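Local coordinates for protein sulfhydryl oxidase 1 (Homo sapiens, PDB 3LLK) that uses FAD to oxidise thiols to disulfides, passing the electrons to molecular oxygen as a flavin-dependent sulfhydryl oxidase, at residues V124-F128 and F250-I255. Residues are numbered along the deposited sequence; the frame is centred on the assembly and turned at random.
With FAD (flavin-adenine dinucleotide), chain D.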
ATOM      1  N   VAL A 124       3.925  -1.111  -1.660  1.00 20.25           N
ATOM      2  CA  VAL A 124       3.529  -1.609  -2.972  1.00 19.48           C
ATOM      3  C   VAL A 124       2.025  -1.529  -3.129  1.00 17.85           C
ATOM      4  O   VAL A 124       1.543  -0.998  -4.129  1.00 18.00           O
ATOM      5  CB  VAL A 124       4.006  -3.064  -3.215  1.00 20.98           C
ATOM      6  CG1 VAL A 124       3.590  -3.531  -4.626  1.00 20.04           C
ATOM      7  CG2 VAL A 124       5.517  -3.131  -3.094  1.00 21.28           C
ATOM      8  N   LEU A 125       1.293  -2.018  -2.129  1.00 16.98           N
ATOM      9  CA  LEU A 125      -0.169  -1.984  -2.148  1.00 18.40           C
ATOM     10  C   LEU A 125      -0.675  -0.551  -2.310  1.00 18.68           C
ATOM     11  O   LEU A 125      -1.521  -0.284  -3.166  1.00 18.03           O
ATOM     12  CB  LEU A 125      -0.737  -2.595  -0.855  1.00 16.41           C
ATOM     13  CG  LEU A 125      -2.244  -2.467  -0.555  1.00 20.70           C
ATOM     14  CD1 LEU A 125      -3.058  -3.040  -1.713  1.00 20.98           C
ATOM     15  CD2 LEU A 125      -2.592  -3.208   0.747  1.00 19.04           C
ATOM     16  N   PHE A 126      -0.147   0.370  -1.499  1.00 19.60           N
ATOM     17  CA  PHE A 126      -0.556   1.778  -1.559  1.00 20.88           C
ATOM     18  C   PHE A 126      -0.348   2.392  -2.953  1.00 20.57           C
ATOM     19  O   PHE A 126      -1.258   3.012  -3.508  1.00 20.64           O
ATOM     20  CB  PHE A 126       0.208   2.629  -0.520  1.00 20.10           C
ATOM     21  CG  PHE A 126      -0.232   2.421   0.918  1.00 18.80           C
ATOM     22  CD1 PHE A 126      -1.403   1.729   1.230  1.00 17.56           C
ATOM     23  CD2 PHE A 126       0.540   2.929   1.960  1.00 20.64           C
ATOM     24  CE1 PHE A 126      -1.795   1.542   2.570  1.00 17.40           C
ATOM     25  CE2 PHE A 126       0.159   2.751   3.299  1.00 20.87           C
ATOM     26  CZ  PHE A 126      -1.009   2.055   3.600  1.00 18.38           C
ATOM     27  N   HIS A 127       0.858   2.248  -3.499  1.00 21.70           N
ATOM     28  CA  HIS A 127       1.158   2.788  -4.825  1.00 21.00           C
ATOM     29  C   HIS A 127       0.197   2.202  -5.856  1.00 19.56           C
ATOM     30  O   HIS A 127      -0.330   2.910  -6.718  1.00 21.44           O
ATOM     31  CB  HIS A 127       2.597   2.457  -5.240  1.00 19.10           C
ATOM     32  CG  HIS A 127       3.637   3.229  -4.493  1.00 23.30           C
ATOM     33  ND1 HIS A 127       3.756   4.598  -4.589  1.00 23.87           N
ATOM     34  CD2 HIS A 127       4.586   2.831  -3.611  1.00 21.70           C
ATOM     35  CE1 HIS A 127       4.728   5.010  -3.798  1.00 21.79           C
ATOM     36  NE2 HIS A 127       5.249   3.958  -3.195  1.00 21.90           N
ATOM     37  N   PHE A 128      -0.048   0.908  -5.750  1.00 18.63           N
ATOM     38  CA  PHE A 128      -0.922   0.255  -6.701  1.00 20.22           C
ATOM     39  C   PHE A 128      -2.322   0.838  -6.637  1.00 20.62           C
ATOM     40  O   PHE A 128      -2.935   1.087  -7.678  1.00 20.40           O
ATOM     41  CB  PHE A 128      -0.943  -1.253  -6.467  1.00 22.55           C
ATOM     42  CG  PHE A 128      -1.104  -2.049  -7.728  1.00 24.09           C
ATOM     43  CD1 PHE A 128      -2.280  -1.977  -8.464  1.00 26.48           C
ATOM     44  CD2 PHE A 128      -0.063  -2.847  -8.197  1.00 26.76           C
ATOM     45  CE1 PHE A 128      -2.426  -2.687  -9.656  1.00 26.68           C
ATOM     46  CE2 PHE A 128      -0.193  -3.565  -9.388  1.00 28.83           C
ATOM     47  CZ  PHE A 128      -1.379  -3.483 -10.120  1.00 28.38           C
ATOM     48  N   PHE A 250       2.925  -0.223 -11.836  1.00 23.55           N
ATOM     49  CA  PHE A 250       1.853  -0.661 -10.946  1.00 25.03           C
ATOM     50  C   PHE A 250       0.565  -0.937 -11.720  1.00 26.33           C
ATOM     51  O   PHE A 250      -0.457  -0.290 -11.493  1.00 26.55           O
ATOM     52  CB  PHE A 250       1.607   0.404  -9.873  1.00 25.28           C
ATOM     53  CG  PHE A 250       2.785   0.627  -8.967  1.00 23.30           C
ATOM     54  CD1 PHE A 250       3.140  -0.329  -8.020  1.00 23.87           C
ATOM     55  CD2 PHE A 250       3.532   1.794  -9.051  1.00 23.42           C
ATOM     56  CE1 PHE A 250       4.226  -0.123  -7.162  1.00 21.91           C
ATOM     57  CE2 PHE A 250       4.622   2.013  -8.197  1.00 25.34           C
ATOM     58  CZ  PHE A 250       4.966   1.044  -7.249  1.00 23.02           C
ATOM     59  N   SER A 251       0.625  -1.900 -12.636  1.00 26.86           N
ATOM     60  CA  SER A 251      -0.532  -2.267 -13.454  1.00 28.08           C
ATOM     61  C   SER A 251      -0.763  -3.775 -13.399  1.00 27.50           C
ATOM     62  O   SER A 251       0.172  -4.554 -13.202  1.00 26.70           O
ATOM     63  CB  SER A 251      -0.315  -1.841 -14.913  1.00 29.78           C
ATOM     64  OG  SER A 251       0.686  -2.637 -15.521  1.00 33.28           O
ATOM     65  N   PRO A 252      -2.019  -4.206 -13.584  1.00 28.27           N
ATOM     66  CA  PRO A 252      -2.360  -5.630 -13.549  1.00 29.55           C
ATOM     67  C   PRO A 252      -1.502  -6.501 -14.463  1.00 29.75           C
ATOM     68  O   PRO A 252      -1.181  -7.636 -14.115  1.00 29.58           O
ATOM     69  CB  PRO A 252      -3.836  -5.641 -13.940  1.00 28.81           C
ATOM     70  CG  PRO A 252      -4.333  -4.331 -13.389  1.00 29.30           C
ATOM     71  CD  PRO A 252      -3.227  -3.378 -13.773  1.00 28.68           C
ATOM     72  N   SER A 253      -1.118  -5.969 -15.619  1.00 30.66           N
ATOM     73  CA  SER A 253      -0.306  -6.740 -16.561  1.00 32.95           C
ATOM     74  C   SER A 253       1.111  -6.974 -16.059  1.00 33.75           C
ATOM     75  O   SER A 253       1.778  -7.915 -16.491  1.00 35.74           O
ATOM     76  CB  SER A 253      -0.256  -6.053 -17.934  1.00 33.49           C
ATOM     77  OG  SER A 253       0.383  -4.788 -17.871  1.00 37.10           O
ATOM     78  N   ASN A 254       1.567  -6.130 -15.141  1.00 31.18           N
ATOM     79  CA  ASN A 254       2.910  -6.261 -14.590  1.00 29.92           C
ATOM     80  C   ASN A 254       2.945  -7.129 -13.330  1.00 28.42           C
ATOM     81  O   ASN A 254       3.963  -7.189 -12.634  1.00 26.89           O
ATOM     82  CB  ASN A 254       3.485  -4.873 -14.283  1.00 29.24           C
ATOM     83  CG  ASN A 254       4.989  -4.890 -14.151  1.00 32.78           C
ATOM     84  OD1 ASN A 254       5.670  -5.542 -14.942  1.00 34.11           O
ATOM     85  ND2 ASN A 254       5.522  -4.166 -13.168  1.00 28.04           N
ATOM     86  N   ILE A 255       1.836  -7.799 -13.030  1.00 28.63           N
ATOM     87  CA  ILE A 255       1.790  -8.660 -11.854  1.00 27.91           C
ATOM     88  C   ILE A 255       2.081 -10.102 -12.232  1.00 30.40           C
ATOM     89  O   ILE A 255       1.524 -10.625 -13.201  1.00 31.73           O
ATOM     90  CB  ILE A 255       0.404  -8.654 -11.164  1.00 28.52           C
ATOM     91  CG1 ILE A 255       0.038  -7.249 -10.691  1.00 25.86           C
ATOM     92  CG2 ILE A 255       0.426  -9.579  -9.953  1.00 28.24           C
ATOM     93  CD1 ILE A 255      -1.332  -7.195 -10.045  1.00 26.40           C
TER
HETATM   94  PA  FAD D 550      10.281  -0.229   0.489  1.00 31.41           P
HETATM   95  O1A FAD D 550       9.366  -0.950   1.417  1.00 29.19           O
HETATM   96  O2A FAD D 550      10.715   1.178   0.704  1.00 31.66           O
HETATM   97  O5B FAD D 550       9.746  -0.310  -0.983  1.00 31.46           O
HETATM   98  C5B FAD D 550       8.851  -1.300  -1.493  1.00 27.32           C
HETATM   99  C4B FAD D 550       9.259  -1.381  -2.941  1.00 27.49           C
HETATM  100  O4B FAD D 550       8.448  -0.380  -3.615  1.00 24.24           O
HETATM  101  C3B FAD D 550      10.684  -1.441  -3.533  1.00 26.44           C
HETATM  102  O3B FAD D 550      11.325  -2.715  -3.498  1.00 29.86           O
HETATM  103  C2B FAD D 550      10.438  -0.848  -4.845  1.00 27.18           C
HETATM  104  O2B FAD D 550      10.070  -1.743  -5.848  1.00 30.86           O
HETATM  105  C1B FAD D 550       9.283   0.147  -4.652  1.00 25.77           C
HETATM  106  N9A FAD D 550       9.569   1.520  -4.377  1.00 23.45           N
HETATM  107  C8A FAD D 550      10.670   2.173  -3.762  1.00 22.50           C
HETATM  108  N7A FAD D 550      10.617   3.462  -3.711  1.00 22.75           N
HETATM  109  C5A FAD D 550       9.408   3.725  -4.341  1.00 23.05           C
HETATM  110  C6A FAD D 550       8.801   4.959  -4.642  1.00 23.17           C
HETATM  111  N6A FAD D 550       9.358   6.144  -4.359  1.00 22.28           N
HETATM  112  N1A FAD D 550       7.590   4.988  -5.307  1.00 25.55           N
HETATM  113  C2A FAD D 550       6.967   3.866  -5.763  1.00 26.47           C
HETATM  114  N3A FAD D 550       7.567   2.632  -5.470  1.00 24.86           N
HETATM  115  C4A FAD D 550       8.800   2.625  -4.747  1.00 23.28           C
HETATM  116  N1  FAD D 550      10.825   2.709   8.421  1.00 70.69           N
HETATM  117  C2  FAD D 550      11.708   3.300   9.299  1.00 71.00           C
HETATM  118  O2  FAD D 550      12.662   2.603   9.684  1.00 71.23           O
HETATM  119  N3  FAD D 550      11.344   4.614   9.562  1.00 70.53           N
HETATM  120  C4  FAD D 550      10.238   5.340   9.053  1.00 70.71           C
HETATM  121  O4  FAD D 550      10.025   6.536   9.439  1.00 70.86           O
HETATM  122  C4X FAD D 550       9.413   4.656   8.183  1.00 70.51           C
HETATM  123  N5  FAD D 550       8.210   5.261   7.695  1.00 69.87           N
HETATM  124  C5X FAD D 550       7.253   4.585   6.892  1.00 70.31           C
HETATM  125  C6  FAD D 550       6.055   5.254   6.575  1.00 70.47           C
HETATM  126  C7  FAD D 550       5.112   4.579   5.750  1.00 70.48           C
HETATM  127  C7M FAD D 550       3.836   5.365   5.449  1.00 71.00           C
HETATM  128  C8  FAD D 550       5.364   3.265   5.253  1.00 69.25           C
HETATM  129  C8M FAD D 550       4.514   2.402   4.343  1.00 68.96           C
HETATM  130  C9  FAD D 550       6.547   2.622   5.618  1.00 69.41           C
HETATM  131  C9A FAD D 550       7.527   3.189   6.474  1.00 69.59           C
HETATM  132  N10 FAD D 550       8.844   2.714   6.975  1.00 68.94           N
HETATM  133  C10 FAD D 550       9.719   3.298   7.854  1.00 69.87           C
HETATM  134  C1' FAD D 550       9.327   1.513   6.370  1.00 66.52           C
HETATM  135  C2' FAD D 550      10.170   1.619   5.136  1.00 64.01           C
HETATM  136  O2' FAD D 550       9.687   2.682   4.277  1.00 60.22           O
HETATM  137  C3' FAD D 550      10.334   0.398   4.283  1.00 62.75           C
HETATM  138  O3' FAD D 550       9.058  -0.115   3.920  1.00 59.98           O
HETATM  139  C4' FAD D 550      11.246  -0.731   4.733  1.00 61.99           C
HETATM  140  O4' FAD D 550      12.471  -0.202   5.324  1.00 63.31           O
HETATM  141  C5' FAD D 550      11.548  -1.802   3.776  1.00 58.69           C
HETATM  142  O5' FAD D 550      12.301  -1.209   2.715  1.00 53.40           O
HETATM  143  P   FAD D 550      12.534  -1.851   1.321  1.00 51.79           P
HETATM  144  O1P FAD D 550      13.924  -1.500   1.026  1.00 54.35           O
HETATM  145  O2P FAD D 550      12.224  -3.304   1.287  1.00 51.54           O
HETATM  146  O3P FAD D 550      11.570  -1.138   0.247  1.00 41.96           O
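Phe128, on helix 118-134, and Phe250, where the chain leaves helix 239-249, bring their CA atoms within 5.2 Å, and with no hydrogen bond between 124-128 and 250-255 the side chains make the contact. One face of the Phe250 ring takes His127 CB, which stands 3.5 Å from the centroid and 16° off the ring normal, a CH-pi contact. With CG anti to its own carbonyl carbon (chi1 -63°), the Phe250 ring is carried in toward His127 and Val124, and CE1 comes to 4.3 Å from Val124 CG1.

The imidazole of His127 is not stacked squarely on that phenyl. The planes are near parallel, at 20°, but slid apart, leaving little overlap. The imidazole instead lies against the adenine of FAD, whose C2A sits over the centre of one face, 3.1 Å from NE2, while Phe250 meets the same base edge-on, with N3A in the phenyl plane and 3.5 Å from CZ. His196 hydrogen-bonds His127 NE2 through ND1 and the cofactor through NE2, so this second histidine helps fix the turn of the first. Were His127 an alanine, the C2A side of the adenine would probably lose the imidazole that lies against it, and His196 ND1 its partner.

Phe128 meets the chain from Phe250 onward. One face of its ring lies over the Phe250 carbonyl group, and CZ reaches the bend beyond, 3.3 Å from Ser251 C and 3.7 Å from Ile255 CD1; Ile255 also packs on Met16 and Leu19 of helix 16-30.

The adenine is thus met here through aromatic contacts, consistent with an aromatic side to its pocket, two pocket residues from sequence-distant segments meeting one base, with van der Waals and ring contacts alone joining the segments themselves.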